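PDB 6IL9: fructuronate-tagaturonate epimerase UxaE from Cohnella laeviribosi in complex with 1 glycerol from Cohnella laeviribosi, which catalyses the epimerisation that interconverts fructuronate and tagaturonate, on a TIM-barrel scaffold that carries a zinc ion. Local coordinates for residues 279-284 with 326-331; 223-228 with 330-335; 303-308 with 320-325; 216-221 with 287-292; 265-270 with 297-302. All blocks are in the same frame, centred on the assembly; numbering follows the deposited sequence.

Contact 1: residues 279-284 with 326-331; sequences TAPGSH and LAVHAA
H284 and H329 reach toward each other from neighbouring helices and meet edge against edge, neither imidazole lying over the other. Their ND1 atoms are joined by a hydrogen bond, H284 ND1 to H329 ND1 at 3.0 Å, and the ring planes are turned 35° apart. The far nitrogen of H284, NE2, is bonded to the hydroxyl of Y338, so this buried ring is gripped at both nitrogens. H329 has its CG opposite the carbonyl carbon (chi1 -75°), which swings the ring off the helix and across the first turn of residues 281-284. There P281 sits on one face of the imidazole, CG 3.6 Å above its plane, a CH-pi contact. Both helices, 281-293 and 319-336, belong to the outer layer of the TIM barrel, where successive helices pack beside each other. Proline suits its position: A280 is the N-cap, and the first turn of a helix needs no backbone N-H from P281. At the rim of the H329 ring, and in its plane, T279 O lies 3.2 Å from H329 CE1. Beside the rings the contact turns apolar, with P281 CB against V328 CG1 at 3.6 Å.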
# COMPACT_ATOMS: atom_id res chain seq x y z
N THR A 279 17.64 -10.33 2.52
CA THR A 279 18.50 -9.36 3.17
C THR A 279 19.02 -9.94 4.48
O THR A 279 18.26 -10.07 5.45
CB THR A 279 17.77 -8.05 3.44
OG1 THR A 279 17.04 -7.63 2.27
CG2 THR A 279 18.76 -6.96 3.83
N ALA A 280 20.30 -10.28 4.52
CA ALA A 280 20.90 -10.73 5.76
C ALA A 280 20.87 -9.61 6.79
O ALA A 280 21.07 -8.44 6.44
CB ALA A 280 22.35 -11.18 5.53
N PRO A 281 20.61 -9.91 8.07
CA PRO A 281 20.67 -8.85 9.09
C PRO A 281 21.99 -8.09 9.09
O PRO A 281 22.01 -6.86 9.27
CB PRO A 281 20.42 -9.62 10.39
CG PRO A 281 19.52 -10.75 9.98
CD PRO A 281 20.05 -11.17 8.60
N GLY A 282 23.12 -8.78 8.87
CA GLY A 282 24.39 -8.07 8.82
C GLY A 282 24.49 -7.11 7.64
O GLY A 282 25.09 -6.03 7.76
N SER A 283 23.93 -7.48 6.49
CA SER A 283 23.90 -6.56 5.36
C SER A 283 23.00 -5.37 5.65
O SER A 283 23.33 -4.23 5.31
CB SER A 283 23.41 -7.29 4.11
OG SER A 283 24.13 -8.49 3.92
N HIS A 284 21.86 -5.63 6.29
CA HIS A 284 20.96 -4.57 6.73
C HIS A 284 21.69 -3.56 7.61
O HIS A 284 21.57 -2.34 7.41
CB HIS A 284 19.78 -5.24 7.46
CG HIS A 284 18.82 -4.29 8.11
ND1 HIS A 284 17.83 -4.74 8.97
CD2 HIS A 284 18.66 -2.95 8.02
CE1 HIS A 284 17.11 -3.71 9.38
NE2 HIS A 284 17.59 -2.62 8.82
N LEU A 326 14.26 -11.90 12.32
CA LEU A 326 13.46 -10.73 12.68
C LEU A 326 14.00 -10.07 13.94
O LEU A 326 14.03 -8.84 14.05
CB LEU A 326 11.99 -11.12 12.85
CG LEU A 326 11.07 -10.04 13.44
CD1 LEU A 326 10.95 -8.89 12.46
CD2 LEU A 326 9.70 -10.61 13.78
N ALA A 327 14.43 -10.88 14.92
CA ALA A 327 14.96 -10.32 16.16
C ALA A 327 16.11 -9.36 15.88
O ALA A 327 16.16 -8.26 16.44
CB ALA A 327 15.41 -11.45 17.09
N VAL A 328 17.04 -9.76 15.00
CA VAL A 328 18.18 -8.91 14.68
C VAL A 328 17.75 -7.72 13.82
O VAL A 328 18.16 -6.58 14.07
CB VAL A 328 19.28 -9.72 13.98
CG1 VAL A 328 20.56 -8.89 13.92
CG2 VAL A 328 19.53 -11.01 14.75
N HIS A 329 16.93 -7.97 12.79
CA HIS A 329 16.41 -6.89 11.95
C HIS A 329 15.75 -5.82 12.79
O HIS A 329 15.96 -4.62 12.58
CB HIS A 329 15.39 -7.42 10.94
CG HIS A 329 15.98 -8.17 9.79
ND1 HIS A 329 17.01 -7.67 9.02
CD2 HIS A 329 15.65 -9.37 9.25
CE1 HIS A 329 17.31 -8.54 8.07
NE2 HIS A 329 16.50 -9.58 8.18
N ALA A 330 14.92 -6.24 13.76
CA ALA A 330 14.21 -5.28 14.60
C ALA A 330 15.16 -4.52 15.50
O ALA A 330 14.95 -3.33 15.78
CB ALA A 330 13.16 -6.00 15.46
N ALA A 331 16.22 -5.19 15.98
CA ALA A 331 17.21 -4.52 16.82
C ALA A 331 17.98 -3.47 16.03
O ALA A 331 18.32 -2.40 16.56
CB ALA A 331 18.16 -5.55 17.43

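Contact 2: residues 223-228 with 330-335; sequences FQVGPH and AAIADR
The imidazole of H228 meets A331 at a slant, H228 CD2 lying 3.7 Å from A331 CB, and carries P227 on one face, with P227 CG 3.7 Å above the ring plane and displaced toward the rim. Proline and histidine thus pack together at the tip of a hairpin, and the small methyl of alanine lets this tip come close to the helix.

V225 is the other anchor. With CG1 set opposite its backbone nitrogen (chi1 -170°), that one branch is aimed at the helix and touches backbone and side chains alike. V225 CG1 lies 3.4 Å from A331 O and 3.9 Å from A331 CB. The branch also reaches I332, with V225 CG1 4.1 Å from I332 CG1, and rests against R335 CB at 4.0 Å. A beta-branched valine fits both needs here, an extended backbone and a compact apolar end. R335 gives only the base of its chain to the contact; the chain bends at chi2 and its polar end leaves.

Residues 225-228 form a type II' turn, closed by H228 N to V225 O at 3.1 Å, and G226 accepts the positive phi that its first corner requires. The strand 223-225 runs almost square to the helix, at 96°. The hairpin of strands 221-225 and 228-232 therefore lies across helix 319-336 of the barrel's outer layer, while V225 and I332 also pack on I230 of the returning strand and on F285 of helix 281-293.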
# COMPACT_ATOMS: atom_id res chain seq x y z
N PHE A 223 29.95 -5.18 16.21
CA PHE A 223 29.03 -4.15 16.66
C PHE A 223 27.99 -4.77 17.57
O PHE A 223 27.44 -5.83 17.26
CB PHE A 223 28.36 -3.46 15.47
CG PHE A 223 29.34 -2.80 14.54
CD1 PHE A 223 29.96 -3.54 13.55
CD2 PHE A 223 29.65 -1.46 14.69
CE1 PHE A 223 30.88 -2.94 12.70
CE2 PHE A 223 30.57 -0.85 13.84
CZ PHE A 223 31.18 -1.59 12.85
N GLN A 224 27.73 -4.12 18.70
CA GLN A 224 26.77 -4.60 19.68
C GLN A 224 25.45 -3.90 19.38
O GLN A 224 25.30 -2.70 19.61
CB GLN A 224 27.25 -4.34 21.10
CG GLN A 224 28.68 -4.80 21.37
CD GLN A 224 28.82 -6.32 21.41
OE1 GLN A 224 27.85 -7.05 21.63
NE2 GLN A 224 30.04 -6.80 21.17
N VAL A 225 24.50 -4.66 18.83
CA VAL A 225 23.17 -4.14 18.53
C VAL A 225 22.21 -4.77 19.53
O VAL A 225 21.61 -5.82 19.27
CB VAL A 225 22.77 -4.44 17.08
CG1 VAL A 225 21.51 -3.70 16.70
CG2 VAL A 225 23.91 -4.04 16.14
N GLY A 226 22.08 -4.15 20.70
CA GLY A 226 21.43 -4.79 21.82
C GLY A 226 22.13 -6.10 22.14
O GLY A 226 23.37 -6.17 22.21
N PRO A 227 21.36 -7.17 22.33
CA PRO A 227 21.95 -8.47 22.67
C PRO A 227 22.59 -9.18 21.50
O PRO A 227 23.06 -10.31 21.66
CB PRO A 227 20.74 -9.26 23.21
CG PRO A 227 19.58 -8.69 22.46
CD PRO A 227 19.89 -7.23 22.23
N HIS A 228 22.63 -8.56 20.33
CA HIS A 228 23.12 -9.19 19.12
C HIS A 228 24.48 -8.63 18.75
O HIS A 228 24.67 -7.41 18.71
CB HIS A 228 22.13 -8.98 17.97
CG HIS A 228 20.74 -9.40 18.33
ND1 HIS A 228 20.37 -10.72 18.43
CD2 HIS A 228 19.64 -8.68 18.65
CE1 HIS A 228 19.10 -10.80 18.77
NE2 HIS A 228 18.63 -9.57 18.92
N ALA A 330 14.92 -6.24 13.76
CA ALA A 330 14.21 -5.28 14.60
C ALA A 330 15.16 -4.52 15.50
O ALA A 330 14.95 -3.33 15.78
CB ALA A 330 13.16 -6.00 15.46
N ALA A 331 16.22 -5.19 15.98
CA ALA A 331 17.21 -4.52 16.82
C ALA A 331 17.98 -3.47 16.03
O ALA A 331 18.32 -2.40 16.56
CB ALA A 331 18.16 -5.55 17.43
N ILE A 332 18.29 -3.77 14.76
CA ILE A 332 18.98 -2.81 13.90
C ILE A 332 18.11 -1.58 13.69
O ILE A 332 18.58 -0.44 13.78
CB ILE A 332 19.36 -3.47 12.57
CG1 ILE A 332 20.40 -4.56 12.81
CG2 ILE A 332 19.86 -2.40 11.57
CD1 ILE A 332 20.47 -5.55 11.64
N ALA A 333 16.83 -1.79 13.37
CA ALA A 333 15.91 -0.66 13.22
C ALA A 333 15.86 0.19 14.48
O ALA A 333 15.85 1.42 14.41
CB ALA A 333 14.51 -1.17 12.88
N ASP A 334 15.82 -0.45 15.65
CA ASP A 334 15.76 0.30 16.91
C ASP A 334 17.05 1.10 17.11
O ASP A 334 17.01 2.25 17.56
CB ASP A 334 15.54 -0.65 18.09
CG ASP A 334 14.09 -1.16 18.18
OD1 ASP A 334 13.19 -0.60 17.51
OD2 ASP A 334 13.85 -2.13 18.93
N ARG A 335 18.19 0.50 16.78
CA ARG A 335 19.47 1.17 16.95
C ARG A 335 19.51 2.48 16.18
O ARG A 335 19.97 3.50 16.71
CB ARG A 335 20.59 0.22 16.50
CG ARG A 335 21.86 0.90 15.95
CD ARG A 335 22.79 1.37 17.04
NE ARG A 335 24.01 1.98 16.49
CZ ARG A 335 24.09 3.24 16.06
NH1 ARG A 335 23.04 4.04 16.11
NH2 ARG A 335 25.25 3.71 15.59

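Contact 3: residues 303-308 with 320-325; sequences PRFIGE and AQFERE
F305 offers its ring face to the edge of F322 in a T-shaped stack, centroids 5.5 Å apart and planes at 69°. The leading atom is F322 CE1, 3.8 Å from F305 CG. F322 starts from a CA-CB bond not aimed at the loop, but with CG opposite its backbone nitrogen (chi1 172°) the ring swings across to reach it. Phenylalanine suits both places, since broad apolar rings can seal the loop against the helix. The site is not remote from the metal: the F305 side chain lies about 10 Å from the zinc ion.

I306 comes next and packs on the backbone of the helix: its CG2 is 3.7 Å from F322 CA. I306 CB stands 3.5 Å from E325 OE1, the two side chains meeting roughly at right angles. The amide of I306 gives its hydrogen to a water at 3.0 Å from I306 N, and this water in turn donates to E325 OE1 at 2.7 Å. I306 O is taken by the hydroxyl of Y315.

E325 is held from its own helix as well. Q321 NE2 donates to E325 OE2, while Q321 OE1 accepts from R324 NH2 at 2.7 Å. The relay from arginine through glutamine probably steadies the negative charge of E325, leaving one carboxylate oxygen to hold the loop's N-H through a water that lies at the rim of the F305 ring, so that a water-mediated polar link runs right beside the aromatic packing.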
# COMPACT_ATOMS: atom_id res chain seq x y z
N PRO A 303 13.25 -4.84 4.23
CA PRO A 303 14.17 -5.86 3.74
C PRO A 303 13.40 -7.00 3.08
O PRO A 303 12.18 -7.07 3.13
CB PRO A 303 14.89 -6.33 5.01
CG PRO A 303 13.89 -6.10 6.10
CD PRO A 303 13.05 -4.92 5.69
N ARG A 304 14.15 -7.86 2.40
CA ARG A 304 13.61 -9.14 1.96
C ARG A 304 13.91 -10.15 3.06
O ARG A 304 15.08 -10.46 3.33
CB ARG A 304 14.20 -9.59 0.63
CG ARG A 304 13.95 -11.09 0.41
CD ARG A 304 13.56 -11.41 -1.00
NE ARG A 304 13.74 -12.83 -1.28
CZ ARG A 304 12.75 -13.71 -1.32
NH1 ARG A 304 11.51 -13.30 -1.09
NH2 ARG A 304 12.99 -14.99 -1.57
N PHE A 305 12.87 -10.62 3.73
CA PHE A 305 13.04 -11.56 4.82
C PHE A 305 13.32 -12.97 4.30
O PHE A 305 12.93 -13.35 3.19
CB PHE A 305 11.80 -11.58 5.72
CG PHE A 305 11.50 -10.25 6.38
CD1 PHE A 305 12.26 -9.81 7.44
CD2 PHE A 305 10.44 -9.47 5.95
CE1 PHE A 305 11.99 -8.62 8.05
CE2 PHE A 305 10.16 -8.26 6.56
CZ PHE A 305 10.94 -7.83 7.61
N ILE A 306 14.00 -13.76 5.14
CA ILE A 306 14.18 -15.17 4.85
C ILE A 306 12.82 -15.84 4.63
O ILE A 306 11.84 -15.50 5.29
CB ILE A 306 14.98 -15.83 5.99
CG1 ILE A 306 15.43 -17.22 5.57
CG2 ILE A 306 14.17 -15.86 7.28
CD1 ILE A 306 16.52 -17.19 4.53
N GLY A 307 12.76 -16.76 3.67
CA GLY A 307 11.49 -17.35 3.26
C GLY A 307 10.85 -16.59 2.11
O GLY A 307 11.53 -15.87 1.36
N GLU A 308 9.54 -16.74 1.96
CA GLU A 308 8.83 -16.04 0.89
C GLU A 308 7.56 -15.37 1.40
O GLU A 308 6.82 -15.94 2.20
CB GLU A 308 8.45 -16.98 -0.25
CG GLU A 308 9.62 -17.70 -0.88
CD GLU A 308 9.15 -18.58 -2.03
OE1 GLU A 308 8.50 -18.04 -2.94
OE2 GLU A 308 9.43 -19.79 -1.99
N ALA A 320 10.62 -20.42 12.65
CA ALA A 320 11.63 -20.26 13.69
C ALA A 320 12.82 -19.47 13.17
O ALA A 320 13.36 -18.60 13.87
CB ALA A 320 12.07 -21.63 14.22
N GLN A 321 13.25 -19.76 11.93
CA GLN A 321 14.34 -19.00 11.34
C GLN A 321 13.90 -17.58 11.04
O GLN A 321 14.67 -16.63 11.25
CB GLN A 321 14.85 -19.68 10.07
CG GLN A 321 16.06 -18.99 9.45
CD GLN A 321 17.29 -19.03 10.36
OE1 GLN A 321 17.47 -19.97 11.14
NE2 GLN A 321 18.13 -18.01 10.26
N PHE A 322 12.66 -17.41 10.57
CA PHE A 322 12.14 -16.06 10.37
C PHE A 322 12.21 -15.27 11.67
O PHE A 322 12.62 -14.10 11.66
CB PHE A 322 10.70 -16.10 9.85
CG PHE A 322 10.05 -14.75 9.81
CD1 PHE A 322 10.28 -13.88 8.75
CD2 PHE A 322 9.22 -14.33 10.85
CE1 PHE A 322 9.69 -12.62 8.71
CE2 PHE A 322 8.64 -13.07 10.83
CZ PHE A 322 8.87 -12.21 9.75
N GLU A 323 11.84 -15.89 12.80
CA GLU A 323 11.85 -15.18 14.07
C GLU A 323 13.27 -14.80 14.47
O GLU A 323 13.51 -13.67 14.92
CB GLU A 323 11.19 -16.02 15.17
CG GLU A 323 11.30 -15.36 16.56
CD GLU A 323 10.53 -16.09 17.66
OE1 GLU A 323 9.93 -17.14 17.36
OE2 GLU A 323 10.54 -15.61 18.82
N ARG A 324 14.23 -15.71 14.30
CA ARG A 324 15.60 -15.41 14.70
C ARG A 324 16.16 -14.23 13.91
O ARG A 324 16.82 -13.35 14.49
CB ARG A 324 16.50 -16.63 14.51
CG ARG A 324 16.28 -17.70 15.57
CD ARG A 324 17.36 -18.78 15.48
NE ARG A 324 17.21 -19.61 14.30
CZ ARG A 324 16.41 -20.67 14.22
NH1 ARG A 324 15.69 -21.03 15.28
NH2 ARG A 324 16.35 -21.38 13.10
N GLU A 325 15.89 -14.17 12.61
CA GLU A 325 16.36 -13.05 11.81
C GLU A 325 15.58 -11.78 12.11
O GLU A 325 16.16 -10.69 12.17
CB GLU A 325 16.29 -13.40 10.32
CG GLU A 325 17.16 -14.61 10.02
CD GLU A 325 17.66 -14.69 8.60
OE1 GLU A 325 17.28 -13.82 7.79
OE2 GLU A 325 18.43 -15.63 8.31
O HOH W 1 14.98 -12.35 7.60

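Contact 4: residues 216-221 with 287-292; sequences AKYLDK and VASELI
K217 and Y218 bring two donors to one acceptor, the carboxylate oxygen OE2 of E290. K217 NZ forms a salt bridge with E290 OE2 at 2.8 Å, arriving from above the carboxylate plane, 47° out of it. Y218 OH donates to the same atom in a short bond, Y218 OH to E290 OE2 2.5 Å, which E290 OE2 accepts through its anti lone pair. In the plane of the tyrosine ring the oxygen sits at its edge. The other carboxylate oxygen, OE1, is bonded by H213 NE2, so both oxygens of this buried glutamate have partners, and the surrounding donors probably favour its charged form.

The ammonium has further, weaker company: K217 NZ lies 3.2 Å from S289 OG and 3.4 Å from S289 O, both weak hydrogen bonds. Lysine is suited to the task because its chain is fully extended and spans the gap between helices whose CA atoms stay far apart. On its way K217 CG lies over one face of the Y218 ring, 3.7 Å above the plane. E290 instead bends at chi2 (-55°), turning its carboxylate toward the incoming pair. Serine, being small, lets the phenol close in, with Y218 OH 3.3 Å from S289 CB.

The contact ties the last turn of helix 208-218 to helix 281-293 of the barrel's outer layer. Y218 stacks edge-to-face with F232 of strand 228-232 and touches L237 of helix 234-259, while S289 packs on F336 of helix 319-336.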
# COMPACT_ATOMS: atom_id res chain seq x y z
N ALA A 216 38.11 0.29 6.97
CA ALA A 216 38.39 1.02 8.21
C ALA A 216 37.19 1.06 9.14
O ALA A 216 37.35 1.19 10.36
CB ALA A 216 38.85 2.44 7.89
N LYS A 217 35.98 0.95 8.59
CA LYS A 217 34.78 1.05 9.40
C LYS A 217 34.25 -0.30 9.87
O LYS A 217 33.69 -0.38 10.97
CB LYS A 217 33.69 1.79 8.60
CG LYS A 217 32.39 2.00 9.34
CD LYS A 217 31.42 2.84 8.52
CE LYS A 217 30.13 3.12 9.28
NZ LYS A 217 29.22 3.98 8.46
N TYR A 218 34.41 -1.37 9.08
CA TYR A 218 33.76 -2.65 9.36
C TYR A 218 34.71 -3.83 9.52
O TYR A 218 34.35 -4.78 10.22
CB TYR A 218 32.78 -3.03 8.23
CG TYR A 218 31.65 -2.05 8.02
CD1 TYR A 218 30.49 -2.12 8.79
CD2 TYR A 218 31.75 -1.06 7.05
CE1 TYR A 218 29.45 -1.23 8.59
CE2 TYR A 218 30.72 -0.16 6.85
CZ TYR A 218 29.57 -0.25 7.62
OH TYR A 218 28.55 0.65 7.42
N LEU A 219 35.87 -3.84 8.86
CA LEU A 219 36.65 -5.07 8.75
C LEU A 219 37.08 -5.58 10.12
O LEU A 219 37.67 -4.85 10.92
CB LEU A 219 37.87 -4.84 7.86
CG LEU A 219 38.68 -6.11 7.60
CD1 LEU A 219 37.82 -7.12 6.89
CD2 LEU A 219 39.91 -5.78 6.76
N ASP A 220 36.76 -6.85 10.39
CA ASP A 220 37.13 -7.53 11.64
C ASP A 220 36.60 -6.80 12.87
O ASP A 220 37.15 -6.92 13.96
CB ASP A 220 38.65 -7.70 11.73
CG ASP A 220 39.20 -8.57 10.62
OD1 ASP A 220 38.49 -9.50 10.19
OD2 ASP A 220 40.34 -8.32 10.16
N LYS A 221 35.51 -6.05 12.70
CA LYS A 221 34.90 -5.31 13.80
C LYS A 221 33.62 -6.00 14.23
O LYS A 221 32.98 -6.70 13.43
CB LYS A 221 34.63 -3.86 13.40
CG LYS A 221 35.86 -2.96 13.44
CD LYS A 221 35.48 -1.49 13.33
CE LYS A 221 36.41 -0.60 14.14
NZ LYS A 221 37.84 -0.85 13.82
N VAL A 287 23.99 -1.36 5.38
CA VAL A 287 23.23 -0.39 4.59
C VAL A 287 22.78 0.76 5.48
O VAL A 287 23.00 1.93 5.16
CB VAL A 287 22.04 -1.08 3.90
CG1 VAL A 287 21.09 -0.03 3.28
CG2 VAL A 287 22.53 -2.08 2.85
N ALA A 288 22.18 0.43 6.62
CA ALA A 288 21.67 1.47 7.52
C ALA A 288 22.80 2.34 8.05
O ALA A 288 22.69 3.57 8.07
CB ALA A 288 20.89 0.84 8.68
N SER A 289 23.91 1.71 8.45
CA SER A 289 25.02 2.47 9.00
C SER A 289 25.56 3.46 7.98
O SER A 289 25.90 4.59 8.32
CB SER A 289 26.13 1.51 9.44
OG SER A 289 27.14 2.20 10.12
N GLU A 290 25.64 3.05 6.71
CA GLU A 290 26.14 3.95 5.68
C GLU A 290 25.19 5.11 5.45
O GLU A 290 25.62 6.25 5.27
CB GLU A 290 26.36 3.20 4.37
CG GLU A 290 27.52 2.24 4.43
CD GLU A 290 28.80 2.91 4.87
OE1 GLU A 290 29.34 3.75 4.10
OE2 GLU A 290 29.27 2.61 5.98
N LEU A 291 23.89 4.83 5.41
CA LEU A 291 22.91 5.89 5.18
C LEU A 291 22.88 6.85 6.35
O LEU A 291 22.88 8.07 6.17
CB LEU A 291 21.53 5.28 4.97
CG LEU A 291 21.42 4.40 3.73
CD1 LEU A 291 20.08 3.72 3.75
CD2 LEU A 291 21.57 5.25 2.49
N ILE A 292 22.81 6.32 7.57
CA ILE A 292 22.74 7.19 8.74
C ILE A 292 24.01 8.02 8.85
O ILE A 292 23.97 9.21 9.21
CB ILE A 292 22.46 6.34 10.00
CG1 ILE A 292 21.14 5.57 9.83
CG2 ILE A 292 22.34 7.21 11.19
CD1 ILE A 292 19.92 6.43 9.71

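Contact 5: residues 265-270 with 297-302; sequences AVDFEI and DIFSMA
E269 and I270 pair with S300 and M301 in parallel register, the strand axes 4.7 Å apart and inclined by 23°, through a ladder of F299 N to F268 O at 2.8 Å, I270 N to S300 O at 3.0 Å and A302 N to I270 O at 2.8 Å, with S300 N adding a weak bond to F268 O that fits the helical backbone angles of F299.

On the face shared by E269 and S300, the serine hydroxyl donates to the carboxylate, S300 OG to E269 OE2 at 2.6 Å, and OE2 accepts through its anti lone pair. That oxygen is also bonded by S341, while OE1 meets K366 and H343 NE2. Glutamate suits this place, since its long, extended chain lets both carboxylate oxygens reach polar partners. I270 and M301 point to the other face, which is apolar. There I270 CD1 lies 4.0 Å from I298 CG1 and I270 CG2 is 3.9 Å from M301 SD, both under helix 281-293, where L291 packs on the two isoleucines. Nearer the start of the strand, D267 CB sits over the F299 ring in a CH-pi contact, and the aspartate's oxygens accept from the backbone nitrogens of F87 and G88.

Strand 267-271, helix 281-293 and strand 300-302 make one beta-alpha-beta unit of the eight-stranded TIM barrel. The face of E269 and S300 turns inward to the metal site: H343, to which E269 bonds, is a zinc ligand beside H161 and D273, which makes E269 a second-shell residue.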
# COMPACT_ATOMS: atom_id res chain seq x y z
N ALA A 265 7.56 17.90 5.48
CA ALA A 265 7.91 16.59 6.03
C ALA A 265 7.52 15.47 5.07
O ALA A 265 6.40 15.45 4.55
CB ALA A 265 7.21 16.40 7.38
N VAL A 266 8.44 14.53 4.86
CA VAL A 266 8.22 13.39 3.98
C VAL A 266 8.78 12.15 4.67
O VAL A 266 9.91 12.17 5.17
CB VAL A 266 8.90 13.57 2.60
CG1 VAL A 266 8.88 12.26 1.82
CG2 VAL A 266 8.22 14.68 1.80
N ASP A 267 7.99 11.10 4.72
CA ASP A 267 8.44 9.83 5.29
C ASP A 267 9.06 9.02 4.17
O ASP A 267 8.37 8.65 3.22
CB ASP A 267 7.27 9.09 5.94
CG ASP A 267 6.76 9.78 7.20
OD1 ASP A 267 7.56 10.44 7.90
OD2 ASP A 267 5.56 9.65 7.47
N PHE A 268 10.36 8.74 4.29
CA PHE A 268 11.16 8.13 3.23
C PHE A 268 11.35 6.66 3.57
O PHE A 268 12.00 6.33 4.56
CB PHE A 268 12.49 8.88 3.15
CG PHE A 268 13.41 8.43 2.05
CD1 PHE A 268 12.96 8.25 0.75
CD2 PHE A 268 14.77 8.24 2.32
CE1 PHE A 268 13.84 7.86 -0.27
CE2 PHE A 268 15.66 7.86 1.30
CZ PHE A 268 15.19 7.66 0.01
N GLU A 269 10.76 5.77 2.76
CA GLU A 269 10.91 4.34 2.95
C GLU A 269 11.90 3.80 1.93
O GLU A 269 11.80 4.12 0.74
CB GLU A 269 9.57 3.59 2.80
CG GLU A 269 9.78 2.08 2.72
CD GLU A 269 8.52 1.28 2.93
OE1 GLU A 269 8.03 0.69 1.94
OE2 GLU A 269 8.01 1.21 4.08
N ILE A 270 12.85 3.00 2.39
CA ILE A 270 13.80 2.34 1.50
C ILE A 270 13.34 0.90 1.32
O ILE A 270 13.18 0.16 2.30
CB ILE A 270 15.23 2.42 2.04
CG1 ILE A 270 15.69 3.88 2.00
CG2 ILE A 270 16.15 1.55 1.20
CD1 ILE A 270 16.76 4.20 2.99
N ASP A 297 17.57 10.67 6.37
CA ASP A 297 16.46 10.59 7.32
C ASP A 297 15.51 9.49 6.85
O ASP A 297 14.78 9.67 5.87
CB ASP A 297 15.74 11.93 7.42
CG ASP A 297 14.62 11.94 8.45
OD1 ASP A 297 14.55 11.03 9.29
OD2 ASP A 297 13.81 12.90 8.41
N ILE A 298 15.53 8.35 7.53
CA ILE A 298 14.81 7.16 7.09
C ILE A 298 13.56 7.00 7.94
O ILE A 298 13.65 7.02 9.18
CB ILE A 298 15.71 5.91 7.20
CG1 ILE A 298 17.04 6.15 6.46
CG2 ILE A 298 14.98 4.67 6.71
CD1 ILE A 298 18.08 5.05 6.68
N PHE A 299 12.40 6.81 7.29
CA PHE A 299 11.18 6.44 8.00
C PHE A 299 11.13 4.94 8.24
O PHE A 299 10.87 4.49 9.36
CB PHE A 299 9.96 6.92 7.18
CG PHE A 299 8.63 6.31 7.58
CD1 PHE A 299 7.86 6.88 8.59
CD2 PHE A 299 8.11 5.22 6.88
CE1 PHE A 299 6.61 6.34 8.92
CE2 PHE A 299 6.88 4.68 7.22
CZ PHE A 299 6.13 5.24 8.23
N SER A 300 11.44 4.16 7.21
CA SER A 300 11.35 2.71 7.32
C SER A 300 12.28 2.05 6.32
O SER A 300 12.70 2.66 5.34
CB SER A 300 9.90 2.24 7.11
OG SER A 300 9.50 2.53 5.79
N MET A 301 12.60 0.79 6.62
CA MET A 301 13.40 -0.07 5.75
C MET A 301 12.60 -1.33 5.51
O MET A 301 12.10 -1.94 6.46
CB MET A 301 14.74 -0.41 6.41
CG MET A 301 15.62 -1.32 5.58
SD MET A 301 16.77 -0.34 4.60
CE MET A 301 17.59 0.61 5.95
N ALA A 302 12.47 -1.72 4.24
CA ALA A 302 11.74 -2.94 3.90
C ALA A 302 12.73 -3.96 3.38
O ALA A 302 13.08 -3.94 2.19
CB ALA A 302 10.66 -2.66 2.84
O HOH W 2 11.80 10.19 6.36
O HOH W 3 12.60 13.24 5.78

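Contact 5 is the core of the set, a strand ladder in the barrel wall with E269 and S300 turned to the metal site. Contacts 1, 2 and 4 lie in or on the outer layer, and contact 3 joins the loop after strand 300-302 to helix 319-336. That helix serves contacts 3, 1 and 2, meeting along its length a loop, a neighbouring helix end and a hairpin. Contact 4 ties helix 281-293, also used by contact 1, to helix 208-218. Chemistry follows place: a buried charged cluster in contact 4, a histidine pair in contact 1, apolar packing toward the surface in contact 2, aromatic rings with a bridging water in contact 3. F223 of contact 2 packs against Y218 of contact 4.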